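Side-chain contacts in phenol hydroxylase component phN (Pseudomonas stutzeri, PDB 3U52), which probably forms the oxygenase subunit of a bacterial multicomponent phenol hydroxylase, in which a carboxylate-bridged diiron centre uses dioxygen to hydroxylate phenol: residues K98-G103 with V208-G213; Q143-A148 with V223-S228; M280-P285 with Q334-F339. One frame throughout, in Å; residues are numbered along the deposited sequence.

Read from the N terminus, the chain first lays down K98-G103 and then Q143-A148; V208-G213 returns to the former and V223-S228 to the latter. Interactions 1 and 2 therefore cross, each closing a largely helical loop, of 104 and 74 residues. Their centres lie about 11 Å apart, and M211 of interaction 1 packs on F225 of interaction 2, so helices 94-103, 125-155, 187-216 and 220-250 share one core beside the diiron centre. Interaction 3 follows in series and closes a 48-residue loop between helices 254-283 and 331-342. It touches interaction 1 through P209 on M280 and L99 on M283, but not interaction 2.

Interaction 1 (K98-G103 with V208-G213); sequences KLFISG and VPFMSG
F100 lays its ring edge over F210, with atom CD2 standing 3.8 Å above the middle of the F210 ring. The pair is a T-shaped (edge-to-face) contact in a tilted form: the centroids are 5.2 Å apart and the planes open to 63°. Beside it, F100 CB comes to 4.0 Å from F210 CE1, so the root of the side chain shares in the packing. F100 swings CG anti to its own backbone N (chi1 -169°), which carries the ring out from helix 94-103 to F210. M211, which follows F210 on helix 187-216, adds a lighter touch, its CE methyl lying 4.5 Å from F100 CE2. Replacing F210 with an alanine would probably open a gap against the F100 edge and set that ring freer to turn. Away from the aromatic pair, S102 OG gives a 2.6 Å hydrogen bond to K98 O; this carbonyl also accepts from S102 N, and the two donors reach it from opposite faces of its plane. K98 NZ forms a salt bridge with D491 OD2. F100 also rests on Q145 of helix 125-155 and touches a bound xenon. Two helices that meet through a buried edge-to-face phenylalanine pair suit the largely helical core of the bacterial multicomponent monooxygenases, and here the aromatic pair borders a xenon pocket near the diiron site.

Interaction 2 (Q143-A148 with V223-S228); sequences QTQQHA and VTFGFS
F225 reaches from helix 220-250 to helix 125-155, two members of the four-helix bundle whose glutamates and histidines hold the two irons, and its ring is met by T144 and Q145. Of the three residues, F225 has most surface buried by the contact. Q145 lays its aliphatic part over one face of the ring in a CH-pi contact: CG stands 4.0 Å from the F225 centroid and 14° off the ring normal. The amide that follows is turned almost perpendicular to the ring, the two planes 88° apart, and brings NE2 to 3.1 Å from F225 CZ. Beyond CG the Q145 chain is extended, which takes the amide out to the polar partners that hold it: NE2 is hydrogen-bonded to OE1 of the iron ligand E108, and OE1 to S105 OG. Q145 is thus a second-shell residue, and its apolar part packs on F225 while its amide reaches toward the metal site. A bound xenon touches Q145, A148 and F225, so the same ring also borders a xenon site. M211 of helix 187-216 packs on F225 as well. T144 crosses F225 at about a right angle. Its hydroxyl sits between the backbone N and the carbonyl carbon (chi1 67°), where it is hydrogen-bonded to R140 O in the preceding turn of its own helix; from there OG1 approaches the ring obliquely, 3.2 Å from F225 CE1 and 3.3 Å from CD1.

Interaction 3 (M280-P285 with Q334-F339); sequences MDYMLP and QLWTTF
Y282 and W336 lie nearly flat against each other in an offset stack, the phenol ring over the five-membered half of the indole with centroids 4.0 Å apart and planes at 13°. The offset lets each ring also receive the other's methylene. W336 CB stands 3.7 Å from the Y282 centroid and almost on the ring normal, while Y282 CB stands 3.8 Å from the centroid of the six-membered indole ring. The first torsions differ: W336 holds CG anti to its backbone N (chi1 -180°), which sends the indole out toward Y282, whereas Y282 holds CG anti to its carbonyl carbon (chi1 -73°). M283 comes in obliquely at the far end of the indole, its CG 3.6 Å from W336 CZ3. Hydrogen bonds of Y282 OH with Y377 OH and H333 ND1 hold the far end of the phenol, whose rotation is set by the stack; the off-axis bond from W336 NE1 to W351 O helps fix the turn of the indole. W351 also meets the indole edge-to-face. Buried stacking of this kind joins the wider pi-type turn at 280-283 of helix 254-283 to helix 331-342, a helix-helix contact made by an offset aromatic stack in this largely helical hydroxylase.

Interaction 1 (K98-G103 with V208-G213)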
ATOM      1  N   LYS A  98      -2.262  23.014  -8.289  1.00 21.56           N
ATOM      2  CA  LYS A  98      -1.652  24.298  -7.791  1.00 21.49           C
ATOM      3  C   LYS A  98      -2.700  25.095  -7.031  1.00 22.64           C
ATOM      4  O   LYS A  98      -2.442  25.581  -5.938  1.00 21.78           O
ATOM      5  CB  LYS A  98      -1.125  25.120  -8.958  1.00 20.45           C
ATOM      6  CG  LYS A  98      -0.119  24.339  -9.807  1.00 19.02           C
ATOM      7  CD  LYS A  98       0.240  25.046 -11.095  1.00 19.90           C
ATOM      8  CE  LYS A  98       0.946  24.070 -12.079  1.00 20.23           C
ATOM      9  NZ  LYS A  98       1.558  24.829 -13.212  1.00 25.49           N
ATOM     10  N   LEU A  99      -3.898  25.159  -7.601  1.00 22.93           N
ATOM     11  CA  LEU A  99      -5.073  25.731  -6.952  1.00 25.65           C
ATOM     12  C   LEU A  99      -5.443  24.997  -5.649  1.00 25.32           C
ATOM     13  O   LEU A  99      -5.716  25.614  -4.619  1.00 25.69           O
ATOM     14  CB  LEU A  99      -6.237  25.705  -7.951  1.00 25.77           C
ATOM     15  CG  LEU A  99      -7.584  26.418  -7.825  1.00 31.82           C
ATOM     16  CD1 LEU A  99      -7.493  27.889  -7.317  1.00 32.64           C
ATOM     17  CD2 LEU A  99      -8.255  26.404  -9.220  1.00 35.45           C
ATOM     18  N   PHE A 100      -5.453  23.687  -5.691  1.00 25.20           N
ATOM     19  CA  PHE A 100      -5.736  22.904  -4.501  1.00 26.26           C
ATOM     20  C   PHE A 100      -4.749  23.109  -3.351  1.00 26.22           C
ATOM     21  O   PHE A 100      -5.184  23.381  -2.235  1.00 26.54           O
ATOM     22  CB  PHE A 100      -5.810  21.424  -4.837  1.00 27.83           C
ATOM     23  CG  PHE A 100      -6.358  20.574  -3.700  1.00 32.41           C
ATOM     24  CD1 PHE A 100      -5.491  19.955  -2.799  1.00 33.54           C
ATOM     25  CD2 PHE A 100      -7.733  20.396  -3.536  1.00 36.60           C
ATOM     26  CE1 PHE A 100      -5.989  19.195  -1.759  1.00 33.46           C
ATOM     27  CE2 PHE A 100      -8.243  19.612  -2.472  1.00 36.81           C
ATOM     28  CZ  PHE A 100      -7.375  19.025  -1.588  1.00 32.95           C
ATOM     29  N   ILE A 101      -3.448  22.968  -3.608  1.00 24.08           N
ATOM     30  CA  ILE A 101      -2.432  23.093  -2.549  1.00 23.19           C
ATOM     31  C   ILE A 101      -2.288  24.501  -1.941  1.00 23.63           C
ATOM     32  O   ILE A 101      -1.882  24.640  -0.775  1.00 21.51           O
ATOM     33  CB  ILE A 101      -1.057  22.575  -3.017  1.00 23.74           C
ATOM     34  CG1 ILE A 101      -0.175  22.226  -1.809  1.00 24.92           C
ATOM     35  CG2 ILE A 101      -0.354  23.626  -3.946  1.00 24.69           C
ATOM     36  CD1 ILE A 101       1.139  21.533  -2.158  1.00 28.47           C
ATOM     37  N   SER A 102      -2.599  25.546  -2.724  1.00 22.87           N
ATOM     38  CA  SER A 102      -2.470  26.904  -2.239  1.00 23.70           C
ATOM     39  C   SER A 102      -3.793  27.490  -1.708  1.00 24.36           C
ATOM     40  O   SER A 102      -3.783  28.418  -0.865  1.00 22.55           O
ATOM     41  CB  SER A 102      -1.829  27.776  -3.310  1.00 24.18           C
ATOM     42  OG  SER A 102      -2.588  27.731  -4.481  1.00 27.04           O
ATOM     43  N   GLY A 103      -4.931  26.947  -2.176  1.00 24.23           N
ATOM     44  CA  GLY A 103      -6.249  27.442  -1.748  1.00 26.26           C
ATOM     45  C   GLY A 103      -7.125  26.533  -0.898  1.00 28.00           C
ATOM     46  O   GLY A 103      -8.010  27.030  -0.150  1.00 30.33           O
ATOM     47  N   VAL A 208     -16.388  16.006  -4.886  1.00 34.93           N
ATOM     48  CA  VAL A 208     -16.622  15.225  -6.110  1.00 34.68           C
ATOM     49  C   VAL A 208     -15.816  15.740  -7.352  1.00 34.42           C
ATOM     50  O   VAL A 208     -15.132  14.950  -8.011  1.00 34.74           O
ATOM     51  CB  VAL A 208     -18.127  15.031  -6.421  1.00 34.48           C
ATOM     52  CG1 VAL A 208     -18.292  14.069  -7.581  1.00 36.34           C
ATOM     53  CG2 VAL A 208     -18.910  14.470  -5.163  1.00 32.95           C
ATOM     54  N   PRO A 209     -15.887  17.049  -7.673  1.00 34.04           N
ATOM     55  CA  PRO A 209     -15.072  17.532  -8.809  1.00 33.34           C
ATOM     56  C   PRO A 209     -13.571  17.275  -8.705  1.00 32.82           C
ATOM     57  O   PRO A 209     -12.956  16.924  -9.715  1.00 31.93           O
ATOM     58  CB  PRO A 209     -15.328  19.048  -8.810  1.00 33.51           C
ATOM     59  CG  PRO A 209     -16.703  19.187  -8.194  1.00 34.22           C
ATOM     60  CD  PRO A 209     -16.705  18.143  -7.103  1.00 34.22           C
ATOM     61  N   PHE A 210     -12.977  17.466  -7.523  1.00 32.13           N
ATOM     62  CA  PHE A 210     -11.527  17.289  -7.393  1.00 31.64           C
ATOM     63  C   PHE A 210     -11.152  15.818  -7.485  1.00 31.57           C
ATOM     64  O   PHE A 210     -10.214  15.467  -8.221  1.00 30.90           O
ATOM     65  CB  PHE A 210     -10.929  17.926  -6.120  1.00 32.20           C
ATOM     66  CG  PHE A 210     -10.540  19.391  -6.287  1.00 33.09           C
ATOM     67  CD1 PHE A 210      -9.370  19.752  -7.004  1.00 33.94           C
ATOM     68  CD2 PHE A 210     -11.354  20.421  -5.752  1.00 30.25           C
ATOM     69  CE1 PHE A 210      -9.008  21.123  -7.174  1.00 32.44           C
ATOM     70  CE2 PHE A 210     -11.011  21.788  -5.904  1.00 32.47           C
ATOM     71  CZ  PHE A 210      -9.810  22.152  -6.633  1.00 32.20           C
ATOM     72  N   MET A 211     -11.896  14.974  -6.763  1.00 30.24           N
ATOM     73  CA  MET A 211     -11.559  13.566  -6.648  1.00 29.54           C
ATOM     74  C   MET A 211     -11.983  12.775  -7.887  1.00 28.85           C
ATOM     75  O   MET A 211     -11.247  11.927  -8.342  1.00 27.21           O
ATOM     76  CB  MET A 211     -12.125  12.993  -5.344  1.00 30.26           C
ATOM     77  CG  MET A 211     -11.738  13.849  -4.082  1.00 30.43           C
ATOM     78  SD  MET A 211      -9.946  13.962  -3.816  1.00 37.18           S
ATOM     79  CE  MET A 211      -9.763  15.440  -2.895  1.00 29.94           C
ATOM     80  N   SER A 212     -13.139  13.064  -8.480  1.00 28.52           N
ATOM     81  CA  SER A 212     -13.454  12.344  -9.702  1.00 29.39           C
ATOM     82  C   SER A 212     -12.692  12.910 -10.909  1.00 28.53           C
ATOM     83  O   SER A 212     -12.337  12.148 -11.813  1.00 28.17           O
ATOM     84  CB  SER A 212     -14.958  12.162  -9.917  1.00 30.20           C
ATOM     85  OG  SER A 212     -15.512  13.356 -10.387  1.00 35.66           O
ATOM     86  N   GLY A 213     -12.334  14.204 -10.881  1.00 27.04           N
ATOM     87  CA  GLY A 213     -11.389  14.764 -11.870  1.00 25.90           C
ATOM     88  C   GLY A 213     -10.066  13.999 -11.860  1.00 25.31           C
ATOM     89  O   GLY A 213      -9.504  13.694 -12.918  1.00 24.68           O
TER

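Interaction 2 (Q143-A148 with V223-S228)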
ATOM      1  N   GLN A 143      -1.906  17.043   6.259  1.00 18.60           N
ATOM      2  CA  GLN A 143      -0.606  16.417   6.113  1.00 18.73           C
ATOM      3  C   GLN A 143      -0.563  15.427   4.966  1.00 18.94           C
ATOM      4  O   GLN A 143       0.411  15.409   4.220  1.00 19.86           O
ATOM      5  CB  GLN A 143      -0.228  15.764   7.446  1.00 18.12           C
ATOM      6  CG  GLN A 143      -0.137  16.785   8.607  1.00 17.67           C
ATOM      7  CD  GLN A 143       0.420  16.156   9.858  1.00 17.72           C
ATOM      8  OE1 GLN A 143       0.136  14.987  10.140  1.00 20.33           O
ATOM      9  NE2 GLN A 143       1.224  16.913  10.609  1.00 15.60           N
ATOM     10  N   THR A 144      -1.579  14.596   4.813  1.00 19.58           N
ATOM     11  CA  THR A 144      -1.596  13.645   3.710  1.00 19.60           C
ATOM     12  C   THR A 144      -1.694  14.343   2.337  1.00 20.21           C
ATOM     13  O   THR A 144      -1.134  13.867   1.368  1.00 19.46           O
ATOM     14  CB  THR A 144      -2.714  12.590   3.845  1.00 20.35           C
ATOM     15  OG1 THR A 144      -3.974  13.223   3.720  1.00 23.30           O
ATOM     16  CG2 THR A 144      -2.672  11.873   5.194  1.00 21.07           C
ATOM     17  N   GLN A 145      -2.383  15.482   2.257  1.00 19.16           N
ATOM     18  CA  GLN A 145      -2.319  16.321   1.070  1.00 19.00           C
ATOM     19  C   GLN A 145      -0.908  16.852   0.782  1.00 19.18           C
ATOM     20  O   GLN A 145      -0.480  16.778  -0.353  1.00 17.50           O
ATOM     21  CB  GLN A 145      -3.366  17.460   1.150  1.00 18.58           C
ATOM     22  CG  GLN A 145      -4.777  16.859   1.042  1.00 19.86           C
ATOM     23  CD  GLN A 145      -5.868  17.844   1.403  1.00 24.57           C
ATOM     24  OE1 GLN A 145      -5.599  19.033   1.492  1.00 21.99           O
ATOM     25  NE2 GLN A 145      -7.119  17.347   1.595  1.00 20.50           N
ATOM     26  N   GLN A 146      -0.157  17.308   1.798  1.00 19.96           N
ATOM     27  CA  GLN A 146       1.229  17.727   1.558  1.00 20.28           C
ATOM     28  C   GLN A 146       2.040  16.565   1.000  1.00 21.58           C
ATOM     29  O   GLN A 146       2.936  16.767   0.153  1.00 21.73           O
ATOM     30  CB  GLN A 146       1.941  18.195   2.821  1.00 21.19           C
ATOM     31  CG  GLN A 146       1.314  19.397   3.500  1.00 22.51           C
ATOM     32  CD  GLN A 146       1.273  20.628   2.612  1.00 27.70           C
ATOM     33  OE1 GLN A 146       2.267  20.967   1.940  1.00 27.97           O
ATOM     34  NE2 GLN A 146       0.132  21.328   2.624  1.00 25.41           N
ATOM     35  N   HIS A 147       1.765  15.362   1.492  1.00 20.17           N
ATOM     36  CA  HIS A 147       2.525  14.186   1.049  1.00 19.72           C
ATOM     37  C   HIS A 147       2.087  13.785  -0.344  1.00 19.48           C
ATOM     38  O   HIS A 147       2.935  13.429  -1.160  1.00 19.41           O
ATOM     39  CB  HIS A 147       2.402  13.050   2.086  1.00 18.56           C
ATOM     40  CG  HIS A 147       3.101  13.374   3.378  1.00 17.64           C
ATOM     41  ND1 HIS A 147       2.669  12.929   4.604  1.00 22.12           N
ATOM     42  CD2 HIS A 147       4.235  14.062   3.616  1.00 21.03           C
ATOM     43  CE1 HIS A 147       3.480  13.361   5.547  1.00 21.14           C
ATOM     44  NE2 HIS A 147       4.435  14.060   4.974  1.00 20.62           N
ATOM     45  N   ALA A 148       0.786  13.913  -0.633  1.00 18.36           N
ATOM     46  CA  ALA A 148       0.224  13.551  -1.951  1.00 20.48           C
ATOM     47  C   ALA A 148       0.810  14.390  -3.077  1.00 22.05           C
ATOM     48  O   ALA A 148       1.129  13.866  -4.138  1.00 23.98           O
ATOM     49  CB  ALA A 148      -1.322  13.663  -1.982  1.00 18.98           C
ATOM     50  N   VAL A 223      -6.618  10.476  -6.306  1.00 23.82           N
ATOM     51  CA  VAL A 223      -7.810   9.669  -6.196  1.00 23.70           C
ATOM     52  C   VAL A 223      -7.722   8.751  -4.953  1.00 23.33           C
ATOM     53  O   VAL A 223      -8.721   8.531  -4.264  1.00 22.27           O
ATOM     54  CB  VAL A 223      -8.202   8.944  -7.494  1.00 24.82           C
ATOM     55  CG1 VAL A 223      -7.329   7.741  -7.730  1.00 25.25           C
ATOM     56  CG2 VAL A 223      -9.654   8.506  -7.388  1.00 28.10           C
ATOM     57  N   THR A 224      -6.511   8.299  -4.643  1.00 22.93           N
ATOM     58  CA  THR A 224      -6.246   7.454  -3.475  1.00 23.55           C
ATOM     59  C   THR A 224      -6.474   8.270  -2.200  1.00 23.25           C
ATOM     60  O   THR A 224      -7.059   7.774  -1.243  1.00 22.86           O
ATOM     61  CB  THR A 224      -4.802   6.904  -3.507  1.00 23.93           C
ATOM     62  OG1 THR A 224      -4.652   6.100  -4.685  1.00 25.40           O
ATOM     63  CG2 THR A 224      -4.493   6.042  -2.252  1.00 25.94           C
ATOM     64  N   PHE A 225      -5.966   9.513  -2.178  1.00 23.54           N
ATOM     65  CA  PHE A 225      -6.306  10.379  -1.070  1.00 23.39           C
ATOM     66  C   PHE A 225      -7.843  10.482  -0.942  1.00 22.73           C
ATOM     67  O   PHE A 225      -8.382  10.309   0.148  1.00 21.78           O
ATOM     68  CB  PHE A 225      -5.700  11.785  -1.158  1.00 23.15           C
ATOM     69  CG  PHE A 225      -6.354  12.719  -0.181  1.00 26.98           C
ATOM     70  CD1 PHE A 225      -6.075  12.596   1.192  1.00 28.74           C
ATOM     71  CD2 PHE A 225      -7.338  13.620  -0.591  1.00 29.81           C
ATOM     72  CE1 PHE A 225      -6.743  13.390   2.130  1.00 31.29           C
ATOM     73  CE2 PHE A 225      -8.012  14.421   0.348  1.00 31.39           C
ATOM     74  CZ  PHE A 225      -7.715  14.298   1.709  1.00 29.98           C
ATOM     75  N   GLY A 226      -8.560  10.756  -2.040  1.00 22.68           N
ATOM     76  CA  GLY A 226     -10.072  10.847  -2.006  1.00 22.87           C
ATOM     77  C   GLY A 226     -10.799   9.600  -1.499  1.00 24.00           C
ATOM     78  O   GLY A 226     -11.676   9.683  -0.604  1.00 22.96           O
ATOM     79  N   PHE A 227     -10.446   8.435  -2.031  1.00 24.50           N
ATOM     80  CA  PHE A 227     -10.973   7.182  -1.469  1.00 26.62           C
ATOM     81  C   PHE A 227     -10.711   7.066   0.020  1.00 25.75           C
ATOM     82  O   PHE A 227     -11.591   6.689   0.749  1.00 26.33           O
ATOM     83  CB  PHE A 227     -10.434   5.903  -2.177  1.00 28.21           C
ATOM     84  CG  PHE A 227     -11.047   5.653  -3.560  1.00 32.31           C
ATOM     85  CD1 PHE A 227     -10.228   5.489  -4.683  1.00 36.34           C
ATOM     86  CD2 PHE A 227     -12.423   5.618  -3.735  1.00 36.85           C
ATOM     87  CE1 PHE A 227     -10.780   5.288  -5.976  1.00 38.33           C
ATOM     88  CE2 PHE A 227     -12.988   5.424  -5.019  1.00 41.03           C
ATOM     89  CZ  PHE A 227     -12.155   5.254  -6.140  1.00 36.65           C
ATOM     90  N   SER A 228      -9.490   7.379   0.450  1.00 26.87           N
ATOM     91  CA  SER A 228      -9.106   7.342   1.864  1.00 27.36           C
ATOM     92  C   SER A 228      -9.899   8.295   2.814  1.00 27.85           C
ATOM     93  O   SER A 228     -10.126   8.008   4.013  1.00 28.00           O
ATOM     94  CB  SER A 228      -7.644   7.689   1.948  1.00 27.58           C
ATOM     95  OG  SER A 228      -7.120   6.997   3.029  1.00 31.38           O
TER

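Interaction 3 (M280-P285 with Q334-F339)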
ATOM      1  N   MET A 280     -13.320  22.590 -12.678  1.00 22.14           N
ATOM      2  CA  MET A 280     -13.909  21.405 -13.306  1.00 23.26           C
ATOM      3  C   MET A 280     -14.319  21.652 -14.779  1.00 22.50           C
ATOM      4  O   MET A 280     -14.221  20.728 -15.593  1.00 22.72           O
ATOM      5  CB  MET A 280     -15.074  20.819 -12.493  1.00 23.68           C
ATOM      6  CG  MET A 280     -16.364  21.623 -12.526  1.00 25.36           C
ATOM      7  SD  MET A 280     -17.552  21.021 -11.295  1.00 28.94           S
ATOM      8  CE  MET A 280     -18.174  19.538 -12.046  1.00 25.22           C
ATOM      9  N   ASP A 281     -14.758  22.865 -15.123  1.00 19.91           N
ATOM     10  CA  ASP A 281     -15.166  23.119 -16.510  1.00 20.06           C
ATOM     11  C   ASP A 281     -13.963  23.316 -17.422  1.00 20.94           C
ATOM     12  O   ASP A 281     -14.018  22.890 -18.599  1.00 20.57           O
ATOM     13  CB  ASP A 281     -16.084  24.340 -16.628  1.00 19.90           C
ATOM     14  CG  ASP A 281     -17.523  24.032 -16.235  1.00 20.03           C
ATOM     15  OD1 ASP A 281     -18.368  24.921 -16.333  1.00 23.04           O
ATOM     16  OD2 ASP A 281     -17.840  22.884 -15.865  1.00 19.72           O
ATOM     17  N   TYR A 282     -12.885  23.944 -16.900  1.00 20.14           N
ATOM     18  CA  TYR A 282     -11.730  24.364 -17.742  1.00 21.82           C
ATOM     19  C   TYR A 282     -10.378  23.686 -17.473  1.00 22.71           C
ATOM     20  O   TYR A 282      -9.602  23.447 -18.418  1.00 22.64           O
ATOM     21  CB  TYR A 282     -11.508  25.885 -17.614  1.00 20.60           C
ATOM     22  CG  TYR A 282     -12.552  26.695 -18.342  1.00 22.39           C
ATOM     23  CD1 TYR A 282     -13.779  27.029 -17.733  1.00 18.64           C
ATOM     24  CD2 TYR A 282     -12.327  27.108 -19.648  1.00 21.75           C
ATOM     25  CE1 TYR A 282     -14.767  27.737 -18.413  1.00 16.69           C
ATOM     26  CE2 TYR A 282     -13.300  27.840 -20.357  1.00 22.13           C
ATOM     27  CZ  TYR A 282     -14.497  28.158 -19.735  1.00 22.55           C
ATOM     28  OH  TYR A 282     -15.414  28.870 -20.468  1.00 21.79           O
ATOM     29  N   MET A 283     -10.057  23.435 -16.202  1.00 22.66           N
ATOM     30  CA  MET A 283      -8.729  22.942 -15.888  1.00 25.29           C
ATOM     31  C   MET A 283      -8.550  21.425 -16.070  1.00 25.71           C
ATOM     32  O   MET A 283      -7.408  20.954 -16.136  1.00 27.95           O
ATOM     33  CB  MET A 283      -8.267  23.380 -14.507  1.00 24.79           C
ATOM     34  CG  MET A 283      -8.177  24.908 -14.303  1.00 27.50           C
ATOM     35  SD  MET A 283      -7.427  25.074 -12.685  1.00 31.80           S
ATOM     36  CE  MET A 283      -6.697  26.670 -12.709  1.00 32.82           C
ATOM     37  N   LEU A 284      -9.648  20.678 -16.146  1.00 25.35           N
ATOM     38  CA  LEU A 284      -9.555  19.223 -16.346  1.00 24.80           C
ATOM     39  C   LEU A 284      -9.566  18.863 -17.847  1.00 24.88           C
ATOM     40  O   LEU A 284     -10.537  19.179 -18.533  1.00 25.05           O
ATOM     41  CB  LEU A 284     -10.695  18.494 -15.610  1.00 23.66           C
ATOM     42  CG  LEU A 284     -10.872  18.738 -14.100  1.00 23.77           C
ATOM     43  CD1 LEU A 284     -12.151  18.071 -13.602  1.00 22.98           C
ATOM     44  CD2 LEU A 284      -9.644  18.251 -13.304  1.00 20.99           C
ATOM     45  N   PRO A 285      -8.463  18.256 -18.362  1.00 25.22           N
ATOM     46  CA  PRO A 285      -8.436  17.793 -19.757  1.00 24.34           C
ATOM     47  C   PRO A 285      -9.587  16.834 -20.100  1.00 24.24           C
ATOM     48  O   PRO A 285     -10.286  17.062 -21.112  1.00 23.12           O
ATOM     49  CB  PRO A 285      -7.055  17.111 -19.878  1.00 23.76           C
ATOM     50  CG  PRO A 285      -6.192  17.884 -18.911  1.00 23.87           C
ATOM     51  CD  PRO A 285      -7.123  18.119 -17.719  1.00 24.13           C
ATOM     52  N   GLN A 334     -17.164  33.252 -16.586  1.00 17.98           N
ATOM     53  CA  GLN A 334     -16.753  34.547 -16.006  1.00 17.87           C
ATOM     54  C   GLN A 334     -15.414  34.445 -15.250  1.00 17.90           C
ATOM     55  O   GLN A 334     -14.500  35.285 -15.414  1.00 18.47           O
ATOM     56  CB  GLN A 334     -17.858  35.077 -15.069  1.00 18.07           C
ATOM     57  CG  GLN A 334     -19.144  35.449 -15.802  1.00 20.40           C
ATOM     58  CD  GLN A 334     -20.329  35.718 -14.868  1.00 21.64           C
ATOM     59  OE1 GLN A 334     -20.459  35.127 -13.792  1.00 22.15           O
ATOM     60  NE2 GLN A 334     -21.220  36.618 -15.309  1.00 23.37           N
ATOM     61  N   LEU A 335     -15.251  33.406 -14.454  1.00 18.09           N
ATOM     62  CA  LEU A 335     -14.037  33.261 -13.687  1.00 19.05           C
ATOM     63  C   LEU A 335     -12.832  32.887 -14.564  1.00 18.21           C
ATOM     64  O   LEU A 335     -11.730  33.380 -14.337  1.00 16.64           O
ATOM     65  CB  LEU A 335     -14.245  32.221 -12.578  1.00 20.33           C
ATOM     66  CG  LEU A 335     -14.889  32.887 -11.371  1.00 24.21           C
ATOM     67  CD1 LEU A 335     -15.746  31.853 -10.759  1.00 29.91           C
ATOM     68  CD2 LEU A 335     -13.734  33.263 -10.458  1.00 25.75           C
ATOM     69  N   TRP A 336     -13.035  32.041 -15.589  1.00 17.11           N
ATOM     70  CA  TRP A 336     -11.860  31.573 -16.341  1.00 16.75           C
ATOM     71  C   TRP A 336     -11.293  32.751 -17.078  1.00 17.48           C
ATOM     72  O   TRP A 336     -10.083  32.999 -17.133  1.00 17.01           O
ATOM     73  CB  TRP A 336     -12.218  30.466 -17.322  1.00 16.15           C
ATOM     74  CG  TRP A 336     -11.041  29.930 -18.129  1.00 14.87           C
ATOM     75  CD1 TRP A 336     -10.825  30.077 -19.493  1.00 15.15           C
ATOM     76  CD2 TRP A 336      -9.921  29.196 -17.630  1.00 16.96           C
ATOM     77  NE1 TRP A 336      -9.665  29.424 -19.858  1.00 16.80           N
ATOM     78  CE2 TRP A 336      -9.110  28.853 -18.743  1.00 17.21           C
ATOM     79  CE3 TRP A 336      -9.550  28.735 -16.349  1.00 19.01           C
ATOM     80  CZ2 TRP A 336      -7.948  28.103 -18.612  1.00 16.59           C
ATOM     81  CZ3 TRP A 336      -8.393  27.995 -16.228  1.00 16.79           C
ATOM     82  CH2 TRP A 336      -7.608  27.686 -17.353  1.00 15.59           C
ATOM     83  N   THR A 337     -12.194  33.488 -17.686  1.00 16.61           N
ATOM     84  CA  THR A 337     -11.839  34.761 -18.362  1.00 19.29           C
ATOM     85  C   THR A 337     -11.131  35.851 -17.434  1.00 17.42           C
ATOM     86  O   THR A 337     -10.143  36.524 -17.846  1.00 15.21           O
ATOM     87  CB  THR A 337     -13.121  35.089 -19.218  1.00 20.39           C
ATOM     88  OG1 THR A 337     -12.919  34.869 -20.620  1.00 28.12           O
ATOM     89  CG2 THR A 337     -13.882  36.202 -18.852  1.00 22.28           C
ATOM     90  N   THR A 338     -11.544  35.942 -16.180  1.00 16.19           N
ATOM     91  CA  THR A 338     -10.862  36.732 -15.156  1.00 17.53           C
ATOM     92  C   THR A 338      -9.449  36.240 -14.901  1.00 17.72           C
ATOM     93  O   THR A 338      -8.498  37.036 -14.907  1.00 17.47           O
ATOM     94  CB  THR A 338     -11.670  36.675 -13.851  1.00 17.68           C
ATOM     95  OG1 THR A 338     -12.937  37.287 -14.136  1.00 19.00           O
ATOM     96  CG2 THR A 338     -10.974  37.397 -12.691  1.00 16.71           C
ATOM     97  N   PHE A 339      -9.291  34.930 -14.684  1.00 18.00           N
ATOM     98  CA  PHE A 339      -7.979  34.382 -14.373  1.00 18.59           C
ATOM     99  C   PHE A 339      -7.076  34.435 -15.587  1.00 18.16           C
ATOM    100  O   PHE A 339      -5.870  34.706 -15.458  1.00 18.66           O
ATOM    101  CB  PHE A 339      -8.077  32.977 -13.783  1.00 19.53           C
ATOM    102  CG  PHE A 339      -8.412  32.977 -12.292  1.00 22.04           C
ATOM    103  CD1 PHE A 339      -9.700  32.755 -11.850  1.00 24.46           C
ATOM    104  CD2 PHE A 339      -7.431  33.241 -11.361  1.00 24.53           C
ATOM    105  CE1 PHE A 339      -9.999  32.725 -10.487  1.00 28.25           C
ATOM    106  CE2 PHE A 339      -7.704  33.195  -9.995  1.00 26.58           C
ATOM    107  CZ  PHE A 339      -9.003  32.966  -9.558  1.00 27.31           C
TER